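Local coordinates for protein polymerase X (Deinococcus radiodurans, PDB 2W9M) that probably catalyses template-dependent DNA synthesis from deoxyribonucleoside triphosphates as a family X DNA polymerase, and carries a zinc-binding PHP domain, at residues I331-T336 against E357-A362; G459-R464 against A492-L497; V485-A490 against A512-A517. All blocks are in the same frame, centred on the assembly; numbering follows the deposited sequence.

Contact 1: residues I331-T336 against E357-A362; sequences IHTHST and EFLGTA. With ZN (zinc ion), chain D.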
ATOM      1  N   ILE A 331      -3.586 -11.837  -6.910  1.00 25.57           N
ATOM      2  CA  ILE A 331      -3.123 -12.747  -5.867  1.00 30.69           C
ATOM      3  C   ILE A 331      -2.696 -12.017  -4.599  1.00 35.08           C
ATOM      4  O   ILE A 331      -2.588 -10.787  -4.578  1.00 29.29           O
ATOM      5  CB  ILE A 331      -1.974 -13.656  -6.358  1.00 31.71           C
ATOM      6  CG1 ILE A 331      -0.710 -12.834  -6.624  1.00 25.04           C
ATOM      7  CG2 ILE A 331      -2.406 -14.439  -7.597  1.00 18.36           C
ATOM      8  CD1 ILE A 331       0.490 -13.676  -7.033  1.00 22.83           C
ATOM      9  N   HIS A 332      -2.462 -12.797  -3.547  1.00 24.58           N
ATOM     10  CA  HIS A 332      -2.139 -12.268  -2.230  1.00 22.36           C
ATOM     11  C   HIS A 332      -3.249 -11.352  -1.706  1.00 23.16           C
ATOM     12  O   HIS A 332      -3.068 -10.149  -1.565  1.00 23.52           O
ATOM     13  CB  HIS A 332      -0.783 -11.556  -2.249  1.00 25.91           C
ATOM     14  CG  HIS A 332      -0.297 -11.159  -0.895  1.00 25.28           C
ATOM     15  ND1 HIS A 332       0.757 -10.284  -0.708  1.00 25.40           N
ATOM     16  CD2 HIS A 332      -0.727 -11.494   0.341  1.00 28.32           C
ATOM     17  CE1 HIS A 332       0.957 -10.113   0.583  1.00 27.58           C
ATOM     18  NE2 HIS A 332       0.069 -10.836   1.247  1.00 28.78           N
ATOM     19  N   THR A 333      -4.404 -11.946  -1.428  1.00 27.68           N
ATOM     20  CA  THR A 333      -5.528 -11.227  -0.846  1.00 20.69           C
ATOM     21  C   THR A 333      -5.900 -11.898   0.474  1.00 32.20           C
ATOM     22  O   THR A 333      -5.580 -13.066   0.687  1.00 31.02           O
ATOM     23  CB  THR A 333      -6.744 -11.251  -1.775  1.00 21.12           C
ATOM     24  OG1 THR A 333      -7.158 -12.608  -1.972  1.00 32.76           O
ATOM     25  CG2 THR A 333      -6.407 -10.631  -3.125  1.00 26.80           C
ATOM     26  N   HIS A 334      -6.564 -11.165   1.363  1.00 29.42           N
ATOM     27  CA  HIS A 334      -6.947 -11.720   2.660  1.00 26.98           C
ATOM     28  C   HIS A 334      -8.459 -11.784   2.832  1.00 31.54           C
ATOM     29  O   HIS A 334      -9.194 -10.978   2.267  1.00 38.40           O
ATOM     30  CB  HIS A 334      -6.304 -10.931   3.804  1.00 23.19           C
ATOM     31  CG  HIS A 334      -4.814 -11.048   3.847  1.00 26.60           C
ATOM     32  ND1 HIS A 334      -4.155 -11.882   4.722  1.00 29.15           N
ATOM     33  CD2 HIS A 334      -3.852 -10.444   3.105  1.00 24.18           C
ATOM     34  CE1 HIS A 334      -2.852 -11.787   4.524  1.00 32.39           C
ATOM     35  NE2 HIS A 334      -2.645 -10.921   3.547  1.00 27.39           N
ATOM     36  N   SER A 335      -8.913 -12.759   3.614  1.00 22.94           N
ATOM     37  CA  SER A 335     -10.335 -12.977   3.830  1.00 25.87           C
ATOM     38  C   SER A 335     -10.662 -13.022   5.317  1.00 32.50           C
ATOM     39  O   SER A 335      -9.787 -12.871   6.171  1.00 28.47           O
ATOM     40  CB  SER A 335     -10.772 -14.294   3.189  1.00 32.43           C
ATOM     41  OG  SER A 335     -10.312 -15.405   3.947  1.00 25.02           O
ATOM     42  N   THR A 336     -11.935 -13.254   5.612  1.00 36.67           N
ATOM     43  CA  THR A 336     -12.408 -13.410   6.982  1.00 33.93           C
ATOM     44  C   THR A 336     -11.685 -14.524   7.750  1.00 34.56           C
ATOM     45  O   THR A 336     -11.568 -14.459   8.975  1.00 31.77           O
ATOM     46  CB  THR A 336     -13.930 -13.633   6.998  1.00 28.60           C
ATOM     47  OG1 THR A 336     -14.582 -12.378   7.229  1.00 34.56           O
ATOM     48  CG2 THR A 336     -14.324 -14.614   8.089  1.00 52.50           C
ATOM     49  N   GLU A 357      -9.432 -11.704 -13.860  1.00 31.30           N
ATOM     50  CA  GLU A 357      -9.755 -13.070 -14.251  1.00 22.43           C
ATOM     51  C   GLU A 357      -9.894 -14.044 -13.081  1.00 28.98           C
ATOM     52  O   GLU A 357     -10.832 -14.834 -13.046  1.00 46.24           O
ATOM     53  CB  GLU A 357      -8.724 -13.590 -15.252  1.00 26.72           C
ATOM     54  CG  GLU A 357      -8.882 -15.057 -15.603  1.00 50.92           C
ATOM     55  CD  GLU A 357      -7.981 -15.479 -16.750  1.00 61.43           C
ATOM     56  OE1 GLU A 357      -7.531 -16.648 -16.745  1.00 45.74           O
ATOM     57  OE2 GLU A 357      -7.724 -14.640 -17.649  1.00 50.27           O
ATOM     58  N   PHE A 358      -8.971 -13.995 -12.127  1.00 24.99           N
ATOM     59  CA  PHE A 358      -9.017 -14.930 -11.004  1.00 32.72           C
ATOM     60  C   PHE A 358      -8.459 -14.345  -9.705  1.00 28.74           C
ATOM     61  O   PHE A 358      -7.716 -13.364  -9.720  1.00 30.93           O
ATOM     62  CB  PHE A 358      -8.320 -16.256 -11.360  1.00 27.19           C
ATOM     63  CG  PHE A 358      -6.823 -16.150 -11.486  1.00 27.67           C
ATOM     64  CD1 PHE A 358      -6.239 -15.722 -12.669  1.00 29.14           C
ATOM     65  CD2 PHE A 358      -5.997 -16.492 -10.425  1.00 31.30           C
ATOM     66  CE1 PHE A 358      -4.859 -15.629 -12.790  1.00 21.88           C
ATOM     67  CE2 PHE A 358      -4.617 -16.401 -10.539  1.00 21.88           C
ATOM     68  CZ  PHE A 358      -4.051 -15.966 -11.722  1.00 24.84           C
ATOM     69  N   LEU A 359      -8.838 -14.955  -8.585  1.00 38.53           N
ATOM     70  CA  LEU A 359      -8.436 -14.479  -7.265  1.00 31.06           C
ATOM     71  C   LEU A 359      -7.398 -15.392  -6.634  1.00 35.61           C
ATOM     72  O   LEU A 359      -7.517 -16.612  -6.677  1.00 34.82           O
ATOM     73  CB  LEU A 359      -9.646 -14.383  -6.334  1.00 29.07           C
ATOM     74  CG  LEU A 359      -9.360 -14.055  -4.864  1.00 27.88           C
ATOM     75  CD1 LEU A 359      -9.096 -12.567  -4.670  1.00 19.58           C
ATOM     76  CD2 LEU A 359     -10.517 -14.504  -3.989  1.00 29.48           C
ATOM     77  N   GLY A 360      -6.381 -14.784  -6.038  1.00 40.58           N
ATOM     78  CA  GLY A 360      -5.370 -15.523  -5.314  1.00 28.19           C
ATOM     79  C   GLY A 360      -5.550 -15.393  -3.816  1.00 33.25           C
ATOM     80  O   GLY A 360      -5.337 -14.330  -3.232  1.00 36.68           O
ATOM     81  N   THR A 361      -5.959 -16.489  -3.196  1.00 33.22           N
ATOM     82  CA  THR A 361      -6.103 -16.572  -1.751  1.00 30.21           C
ATOM     83  C   THR A 361      -4.730 -16.564  -1.085  1.00 30.59           C
ATOM     84  O   THR A 361      -3.780 -17.123  -1.627  1.00 36.91           O
ATOM     85  CB  THR A 361      -6.858 -17.866  -1.381  1.00 33.68           C
ATOM     86  OG1 THR A 361      -8.267 -17.615  -1.424  1.00 31.54           O
ATOM     87  CG2 THR A 361      -6.464 -18.358   0.002  1.00 49.89           C
ATOM     88  N   ALA A 362      -4.621 -15.930   0.080  1.00 26.40           N
ATOM     89  CA  ALA A 362      -3.340 -15.857   0.789  1.00 23.11           C
ATOM     90  C   ALA A 362      -3.453 -15.294   2.206  1.00 26.53           C
ATOM     91  O   ALA A 362      -2.903 -14.235   2.507  1.00 31.87           O
ATOM     92  CB  ALA A 362      -2.331 -15.050  -0.021  1.00 22.37           C
TER
HETATM   93 ZN    ZN D1566      -0.560 -10.008   3.260  1.00 24.88          ZN

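Contact 2: residues G459-R464 against A492-L497; sequences GRLLLR and AARLDL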
ATOM      1  N   GLY A 459       9.389  -4.658   4.463  1.00 22.48           N
ATOM      2  CA  GLY A 459       8.591  -4.505   5.665  1.00 27.77           C
ATOM      3  C   GLY A 459       8.293  -3.055   6.008  1.00 34.78           C
ATOM      4  O   GLY A 459       7.692  -2.759   7.041  1.00 39.13           O
ATOM      5  N   ARG A 460       8.721  -2.147   5.139  1.00 33.51           N
ATOM      6  CA  ARG A 460       8.487  -0.720   5.329  1.00 30.91           C
ATOM      7  C   ARG A 460       6.994  -0.380   5.396  1.00 27.04           C
ATOM      8  O   ARG A 460       6.176  -1.024   4.744  1.00 29.21           O
ATOM      9  CB  ARG A 460       9.140   0.057   4.183  1.00 24.19           C
ATOM     10  CG  ARG A 460       8.279   1.174   3.643  1.00 31.10           C
ATOM     11  CD  ARG A 460       8.265   1.184   2.124  1.00 31.17           C
ATOM     12  NE  ARG A 460       9.236   2.120   1.570  1.00 43.40           N
ATOM     13  CZ  ARG A 460       9.171   2.611   0.338  1.00 36.32           C
ATOM     14  NH1 ARG A 460       8.178   2.254  -0.466  1.00 26.06           N
ATOM     15  NH2 ARG A 460      10.093   3.463  -0.087  1.00 43.56           N
ATOM     16  N   LEU A 461       6.647   0.632   6.189  1.00 27.23           N
ATOM     17  CA  LEU A 461       5.299   1.200   6.182  1.00 24.55           C
ATOM     18  C   LEU A 461       5.359   2.720   6.058  1.00 16.50           C
ATOM     19  O   LEU A 461       5.686   3.408   7.018  1.00 26.97           O
ATOM     20  CB  LEU A 461       4.531   0.814   7.448  1.00 18.49           C
ATOM     21  CG  LEU A 461       4.068  -0.640   7.542  1.00 27.84           C
ATOM     22  CD1 LEU A 461       3.200  -0.834   8.774  1.00 35.83           C
ATOM     23  CD2 LEU A 461       3.318  -1.049   6.284  1.00 22.00           C
ATOM     24  N   LEU A 462       5.038   3.238   4.877  1.00 19.68           N
ATOM     25  CA  LEU A 462       5.128   4.674   4.621  1.00 25.36           C
ATOM     26  C   LEU A 462       4.467   5.524   5.712  1.00 31.40           C
ATOM     27  O   LEU A 462       3.303   5.317   6.049  1.00 24.48           O
ATOM     28  CB  LEU A 462       4.526   5.031   3.257  1.00 24.41           C
ATOM     29  CG  LEU A 462       5.356   4.804   1.992  1.00 33.62           C
ATOM     30  CD1 LEU A 462       6.818   4.644   2.356  1.00 33.14           C
ATOM     31  CD2 LEU A 462       4.878   3.601   1.203  1.00 24.40           C
ATOM     32  N   LEU A 463       5.223   6.484   6.244  1.00 33.23           N
ATOM     33  CA  LEU A 463       4.727   7.444   7.233  1.00 31.92           C
ATOM     34  C   LEU A 463       4.552   6.859   8.632  1.00 26.00           C
ATOM     35  O   LEU A 463       3.964   7.501   9.500  1.00 44.24           O
ATOM     36  CB  LEU A 463       3.412   8.087   6.775  1.00 19.89           C
ATOM     37  CG  LEU A 463       3.425   8.851   5.452  1.00 35.10           C
ATOM     38  CD1 LEU A 463       2.043   9.403   5.143  1.00 37.95           C
ATOM     39  CD2 LEU A 463       4.449   9.968   5.483  1.00 27.34           C
ATOM     40  N   ARG A 464       5.057   5.649   8.853  1.00 31.87           N
ATOM     41  CA  ARG A 464       4.928   5.006  10.159  1.00 23.17           C
ATOM     42  C   ARG A 464       6.246   4.432  10.680  1.00 21.40           C
ATOM     43  O   ARG A 464       6.674   4.750  11.787  1.00 31.33           O
ATOM     44  CB  ARG A 464       3.847   3.919  10.116  1.00 21.96           C
ATOM     45  CG  ARG A 464       3.749   3.090  11.393  1.00 33.85           C
ATOM     46  CD  ARG A 464       2.516   2.194  11.389  1.00 28.86           C
ATOM     47  NE  ARG A 464       1.288   2.978  11.378  1.00 39.05           N
ATOM     48  CZ  ARG A 464       0.670   3.402  12.475  1.00 41.45           C
ATOM     49  NH1 ARG A 464       1.165   3.113  13.670  1.00 33.59           N
ATOM     50  NH2 ARG A 464      -0.444   4.115  12.379  1.00 35.90           N
ATOM     51  N   ALA A 492      -1.044   1.186  -0.636  1.00 30.67           N
ATOM     52  CA  ALA A 492      -0.463   2.534  -0.609  1.00 27.07           C
ATOM     53  C   ALA A 492       0.470   2.807   0.573  1.00 31.25           C
ATOM     54  O   ALA A 492       1.290   3.725   0.520  1.00 34.50           O
ATOM     55  CB  ALA A 492      -1.564   3.591  -0.665  1.00 23.78           C
ATOM     56  N   ALA A 493       0.348   2.022   1.637  1.00 27.36           N
ATOM     57  CA  ALA A 493       1.210   2.210   2.800  1.00 25.63           C
ATOM     58  C   ALA A 493       2.478   1.381   2.690  1.00 24.65           C
ATOM     59  O   ALA A 493       3.368   1.480   3.535  1.00 36.35           O
ATOM     60  CB  ALA A 493       0.477   1.873   4.075  1.00 22.20           C
ATOM     61  N   ARG A 494       2.568   0.567   1.648  1.00 21.85           N
ATOM     62  CA  ARG A 494       3.755  -0.254   1.453  1.00 22.24           C
ATOM     63  C   ARG A 494       4.554   0.153   0.216  1.00 23.90           C
ATOM     64  O   ARG A 494       5.695   0.605   0.337  1.00 25.88           O
ATOM     65  CB  ARG A 494       3.385  -1.734   1.406  1.00 19.72           C
ATOM     66  CG  ARG A 494       2.885  -2.270   2.737  1.00 25.95           C
ATOM     67  CD  ARG A 494       2.561  -3.750   2.640  1.00 25.35           C
ATOM     68  NE  ARG A 494       1.959  -4.266   3.864  1.00 29.71           N
ATOM     69  CZ  ARG A 494       2.643  -4.575   4.962  1.00 27.80           C
ATOM     70  NH1 ARG A 494       3.958  -4.407   5.001  1.00 24.09           N
ATOM     71  NH2 ARG A 494       2.008  -5.046   6.026  1.00 38.93           N
ATOM     72  N   LEU A 495       3.949  -0.001  -0.961  1.00 24.13           N
ATOM     73  CA  LEU A 495       4.621   0.299  -2.224  1.00 20.63           C
ATOM     74  C   LEU A 495       6.049  -0.236  -2.178  1.00 27.20           C
ATOM     75  O   LEU A 495       7.024   0.502  -2.323  1.00 31.60           O
ATOM     76  CB  LEU A 495       4.585   1.801  -2.502  1.00 23.70           C
ATOM     77  CG  LEU A 495       3.157   2.360  -2.492  1.00 24.52           C
ATOM     78  CD1 LEU A 495       3.125   3.812  -2.918  1.00 20.71           C
ATOM     79  CD2 LEU A 495       2.265   1.528  -3.384  1.00 17.99           C
ATOM     80  N   ASP A 496       6.146  -1.545  -1.985  1.00 24.45           N
ATOM     81  CA  ASP A 496       7.393  -2.209  -1.650  1.00 32.87           C
ATOM     82  C   ASP A 496       7.244  -3.630  -2.169  1.00 30.32           C
ATOM     83  O   ASP A 496       6.266  -4.290  -1.829  1.00 36.59           O
ATOM     84  CB  ASP A 496       7.541  -2.195  -0.126  1.00 26.64           C
ATOM     85  CG  ASP A 496       8.656  -3.089   0.376  1.00 48.14           C
ATOM     86  OD1 ASP A 496       8.568  -3.528   1.545  1.00 39.11           O
ATOM     87  OD2 ASP A 496       9.617  -3.348  -0.381  1.00 62.82           O
ATOM     88  N   LEU A 497       8.175  -4.130  -2.983  1.00 23.55           N
ATOM     89  CA  LEU A 497       9.457  -3.514  -3.356  1.00 23.26           C
ATOM     90  C   LEU A 497       9.419  -2.093  -3.928  1.00 25.18           C
ATOM     91  O   LEU A 497       8.594  -1.776  -4.785  1.00 28.51           O
ATOM     92  CB  LEU A 497      10.141  -4.430  -4.374  1.00 18.81           C
ATOM     93  CG  LEU A 497      11.595  -4.166  -4.750  1.00 32.21           C
ATOM     94  CD1 LEU A 497      12.510  -4.469  -3.566  1.00 25.05           C
ATOM     95  CD2 LEU A 497      11.981  -5.006  -5.969  1.00 19.50           C
TER

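Contact 3: residues V485-A490 against A512-A517; sequences VVEINA and AINTDA. With ZN (zinc ion), chain D.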
ATOM      1  N   VAL A 485       9.617 -15.119  -7.609  1.00 25.15           N
ATOM      2  CA  VAL A 485       9.169 -13.790  -8.019  1.00 21.80           C
ATOM      3  C   VAL A 485       9.019 -12.856  -6.827  1.00 24.87           C
ATOM      4  O   VAL A 485       8.587 -13.270  -5.757  1.00 27.54           O
ATOM      5  CB  VAL A 485       7.875 -13.845  -8.875  1.00 23.47           C
ATOM      6  CG1 VAL A 485       7.342 -15.255  -8.950  1.00 21.98           C
ATOM      7  CG2 VAL A 485       6.829 -12.878  -8.352  1.00 20.56           C
ATOM      8  N   VAL A 486       9.412 -11.599  -7.011  1.00 22.09           N
ATOM      9  CA  VAL A 486       9.400 -10.629  -5.926  1.00 21.60           C
ATOM     10  C   VAL A 486       8.195  -9.703  -6.054  1.00 22.23           C
ATOM     11  O   VAL A 486       7.848  -9.260  -7.150  1.00 22.47           O
ATOM     12  CB  VAL A 486      10.726  -9.833  -5.856  1.00 16.07           C
ATOM     13  CG1 VAL A 486      11.219  -9.501  -7.237  1.00 26.67           C
ATOM     14  CG2 VAL A 486      10.556  -8.568  -5.025  1.00 17.70           C
ATOM     15  N   GLU A 487       7.546  -9.429  -4.928  1.00 18.90           N
ATOM     16  CA  GLU A 487       6.288  -8.699  -4.935  1.00 18.84           C
ATOM     17  C   GLU A 487       6.491  -7.192  -4.922  1.00 24.00           C
ATOM     18  O   GLU A 487       7.360  -6.673  -4.223  1.00 20.75           O
ATOM     19  CB  GLU A 487       5.430  -9.126  -3.738  1.00 19.08           C
ATOM     20  CG  GLU A 487       4.244  -8.217  -3.428  1.00 26.17           C
ATOM     21  CD  GLU A 487       3.351  -8.784  -2.327  1.00 35.73           C
ATOM     22  OE1 GLU A 487       2.579  -9.722  -2.619  1.00 32.68           O
ATOM     23  OE2 GLU A 487       3.419  -8.297  -1.174  1.00 27.48           O
ATOM     24  N   ILE A 488       5.694  -6.497  -5.721  1.00 22.11           N
ATOM     25  CA  ILE A 488       5.549  -5.059  -5.596  1.00 19.41           C
ATOM     26  C   ILE A 488       4.191  -4.830  -4.954  1.00 21.38           C
ATOM     27  O   ILE A 488       3.161  -4.838  -5.628  1.00 19.76           O
ATOM     28  CB  ILE A 488       5.620  -4.350  -6.958  1.00 20.79           C
ATOM     29  CG1 ILE A 488       7.005  -4.530  -7.585  1.00 26.10           C
ATOM     30  CG2 ILE A 488       5.289  -2.873  -6.808  1.00 17.66           C
ATOM     31  CD1 ILE A 488       7.113  -3.961  -8.981  1.00 25.52           C
ATOM     32  N   ASN A 489       4.194  -4.659  -3.638  1.00 30.41           N
ATOM     33  CA  ASN A 489       2.959  -4.576  -2.877  1.00 16.75           C
ATOM     34  C   ASN A 489       2.238  -3.276  -3.182  1.00 20.21           C
ATOM     35  O   ASN A 489       2.743  -2.190  -2.898  1.00 28.36           O
ATOM     36  CB  ASN A 489       3.248  -4.720  -1.381  1.00 22.10           C
ATOM     37  CG  ASN A 489       2.011  -5.054  -0.577  1.00 24.96           C
ATOM     38  OD1 ASN A 489       1.087  -4.251  -0.479  1.00 24.57           O
ATOM     39  ND2 ASN A 489       1.990  -6.245   0.007  1.00 26.34           N
ATOM     40  N   ALA A 490       1.058  -3.398  -3.777  1.00 21.33           N
ATOM     41  CA  ALA A 490       0.306  -2.242  -4.250  1.00 24.37           C
ATOM     42  C   ALA A 490      -0.377  -1.437  -3.144  1.00 30.37           C
ATOM     43  O   ALA A 490      -0.837  -0.323  -3.391  1.00 29.37           O
ATOM     44  CB  ALA A 490      -0.711  -2.668  -5.307  1.00 17.96           C
ATOM     45  N   ALA A 512       5.524  -9.406  -9.166  1.00 20.29           N
ATOM     46  CA  ALA A 512       4.097  -9.581  -8.983  1.00 24.43           C
ATOM     47  C   ALA A 512       3.504  -8.320  -8.353  1.00 21.07           C
ATOM     48  O   ALA A 512       3.895  -7.926  -7.251  1.00 30.06           O
ATOM     49  CB  ALA A 512       3.827 -10.804  -8.109  1.00 26.73           C
ATOM     50  N   ILE A 513       2.578  -7.678  -9.055  1.00 18.84           N
ATOM     51  CA  ILE A 513       1.891  -6.515  -8.509  1.00 23.96           C
ATOM     52  C   ILE A 513       0.671  -6.970  -7.718  1.00 20.28           C
ATOM     53  O   ILE A 513      -0.382  -7.248  -8.286  1.00 34.37           O
ATOM     54  CB  ILE A 513       1.476  -5.523  -9.612  1.00 20.92           C
ATOM     55  CG1 ILE A 513       2.683  -5.158 -10.476  1.00 23.14           C
ATOM     56  CG2 ILE A 513       0.884  -4.260  -9.007  1.00 21.75           C
ATOM     57  CD1 ILE A 513       2.336  -4.296 -11.680  1.00 21.23           C
ATOM     58  N   ASN A 514       0.831  -7.050  -6.400  1.00 25.77           N
ATOM     59  CA  ASN A 514      -0.198  -7.599  -5.516  1.00 20.02           C
ATOM     60  C   ASN A 514      -0.782  -6.543  -4.583  1.00 29.76           C
ATOM     61  O   ASN A 514      -0.047  -5.759  -3.985  1.00 32.73           O
ATOM     62  CB  ASN A 514       0.379  -8.751  -4.688  1.00 20.88           C
ATOM     63  CG  ASN A 514       0.933  -9.883  -5.553  1.00 36.33           C
ATOM     64  OD1 ASN A 514       0.685  -9.941  -6.762  1.00 25.29           O
ATOM     65  ND2 ASN A 514       1.686 -10.788  -4.933  1.00 20.43           N
ATOM     66  N   THR A 515      -2.104  -6.539  -4.452  1.00 19.69           N
ATOM     67  CA  THR A 515      -2.800  -5.521  -3.673  1.00 20.19           C
ATOM     68  C   THR A 515      -2.725  -5.761  -2.161  1.00 26.19           C
ATOM     69  O   THR A 515      -2.802  -4.815  -1.370  1.00 23.70           O
ATOM     70  CB  THR A 515      -4.279  -5.447  -4.078  1.00 23.13           C
ATOM     71  OG1 THR A 515      -4.892  -6.728  -3.870  1.00 24.29           O
ATOM     72  CG2 THR A 515      -4.413  -5.066  -5.539  1.00 18.62           C
ATOM     73  N   ASP A 516      -2.582  -7.022  -1.762  1.00 23.96           N
ATOM     74  CA  ASP A 516      -2.619  -7.383  -0.349  1.00 19.33           C
ATOM     75  C   ASP A 516      -3.937  -6.930   0.275  1.00 18.93           C
ATOM     76  O   ASP A 516      -3.979  -6.515   1.435  1.00 24.48           O
ATOM     77  CB  ASP A 516      -1.434  -6.762   0.396  1.00 27.12           C
ATOM     78  CG  ASP A 516      -1.109  -7.489   1.689  1.00 25.58           C
ATOM     79  OD1 ASP A 516      -1.880  -8.392   2.069  1.00 29.02           O
ATOM     80  OD2 ASP A 516      -0.085  -7.160   2.327  1.00 33.35           O
ATOM     81  N   ALA A 517      -5.012  -7.012  -0.504  1.00 21.41           N
ATOM     82  CA  ALA A 517      -6.331  -6.549  -0.070  1.00 26.94           C
ATOM     83  C   ALA A 517      -6.861  -7.273   1.170  1.00 23.91           C
ATOM     84  O   ALA A 517      -6.926  -8.500   1.208  1.00 27.14           O
ATOM     85  CB  ALA A 517      -7.334  -6.667  -1.216  1.00 18.23           C
TER
HETATM   86 ZN    ZN D1566      -0.560 -10.008   3.260  1.00 24.88          ZN

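Contact 1: residues I331-T336 against E357-A362
Thr333 and Thr361 form a parallel bridge, CA to CA 5.5 Å, while the first segment turns a corner at His332 and runs 51° from the direction of its neighbour. Two backbone bonds flank the bridge: Thr333 N donates to Gly360 O at 3.1 Å, and Ala362 N reaches Thr333 O by a weak, bent bond. Gly360 O has a second donor in the hydroxyl of Thr333, with OG1 2.8 Å from that oxygen. The amide comes nearly along the C=O axis, whereas the hydroxyl approaches from above the carbonyl plane, 46° out of it. With OG1 between the backbone N and the carbonyl carbon of Thr333 (chi1 62°), the hydroxyl is brought to the same oxygen as the amide. The Leu359 side chain slants across that of Thr333, its CD1 3.7 Å from Thr333 CG2. The pairing belongs to the beta-alpha-beta unit of strand 329-333, helix 344-353 and strand 358-364, which opens the distorted seven-stranded beta/alpha barrel of the PHP domain, and the carboxyl ends of these strands carry metal ligands. His332 NE2 and His334 NE2 each bind the zinc ion at 2.3 Å; Glu401 and Asp516 complete its protein ligands. His332 CG is anti to the backbone N, and its ring hydrogen-bonds through ND1 to Glu487, a second-shell carboxylate that fixes the ring's rotation. Ala362 packs beneath the corner, CB 3.6 Å from His332 CA, while its carbonyl oxygen lies over one face of the His334 ring, toward the rim near CE1 (3.2 Å). Farther back along the strands, Ile331 CG2 and Phe358 CE2 meet at 4.2 Å, their side chains side by side and pointing the same way.

Contact 2: residues G459-R464 against A492-L497
Three hydrogen bonds join Gly459, Arg460 and Leu462 to the loop 492-497, each with a different pairing of groups. Leu462 N donates to Ala493 O at 2.8 Å, backbone to backbone, and the same oxygen receives a CA-H contact from Leu461. Arg460 sends NH1 to Arg494 O at 3.1 Å; the bond is straight (166°) and lies in the carbonyl plane, with the oxygen at the edge of the guanidinium. Bends at chi2 and chi3 bring that edge round to the opposing backbone, while NH2 forms a salt bridge to Asp498. Asp496 OD1 accepts weakly from Gly459 N, its stronger partner being the amide of Thr458.

The other contacts are van der Waals packing, two of them on guanidinium faces. Leu461 CD2 lies over one face of the Arg494 guanidinium, 3.7 Å from NH1, with the two side chains alongside each other. Leu462 CD2 meets Leu495 CB at 4.1 Å, and Leu462 CD1 lies over one face of the Arg460 guanidinium, toward its rim.

Pro94 of helix 94-99 touches Leu461, Ala493 and Arg494. The arrangement joins two loops that follow strands 453-454 and 485-489 of the PHP sheet, beside its zinc site: Arg494 packs near the zinc ligand His456, and Leu495 and Asp496 both face Asn489 in a G1 beta bulge.

Contact 3: residues V485-A490 against A512-A517
Glu487 and Asn514 cross with their carboxylate and amide planes 80° apart, on the same face of two parallel strands. Asn514 ND2 donates to the anti lone pair of Glu487 OE1 at 2.7 Å, and this oxygen, which also holds the zinc ligand His332, sits somewhat out of the Asn514 amide plane. Glu487 CG is anti to the backbone N and the chain stays extended, which carries the carboxylate out to both partners. The other oxygen, OE2, is met by Asn489 ND2 from above the carboxylate plane and also accepts from the amide of His456.

Asn489 in turn spans two carboxylates. Its ND2 reaches Asp516 OD2 at 3.2 Å, in a bond of 161° that lies close to the amide plane, with the amide and carboxylate planes 63° apart. Asp516 OD1 binds the zinc ion at 2.4 Å. Asn489 is thus a second-shell residue that helps position a metal ligand, and sharing its amide probably eases the closeness of two acidic groups, for Glu487 OE2 and Asp516 OD2 lie 5.1 Å apart.

Beneath these side chains the backbones pair in register. Ala512 N binds Val486 O, Ile488 N binds Ala512 O at 2.8 Å, and farther along, Ala490 N binds Asn514 O at 2.6 Å. Val485 CG2 packs against Ala512 CB at 3.7 Å.

Strands 485-489 and 511-514, linked through helix 499-505 in a beta-alpha-beta unit, are the last two of the seven-stranded PHP barrel. Helix 526-535 packs on Ile513 and Thr515, helix 549-561 covers Val485, and Asn514 touches Ile331 and His332 of the first strand, 329-333.

Overall arrangement
Contacts 1 and 3 pair the first two and the last two strands of the seven-stranded order, yet their centres are only 11 Å apart and they share one zinc ion, because the distorted barrel brings strands 329-333 and 511-514 together. All touching residues of both are buried, and both combine parallel backbone pairing with metal ligands, but contact 1 supplies two histidines, whereas contact 3 supplies an aspartate and a second shell of amides and carboxylate. Contact 2 joins loops, binds no metal and is largely buried, with some partly exposed residues. It crosses contact 3 along the chain and is tied to it by backbone bonds from 496-497 to 487-489; contact 1 does not touch it.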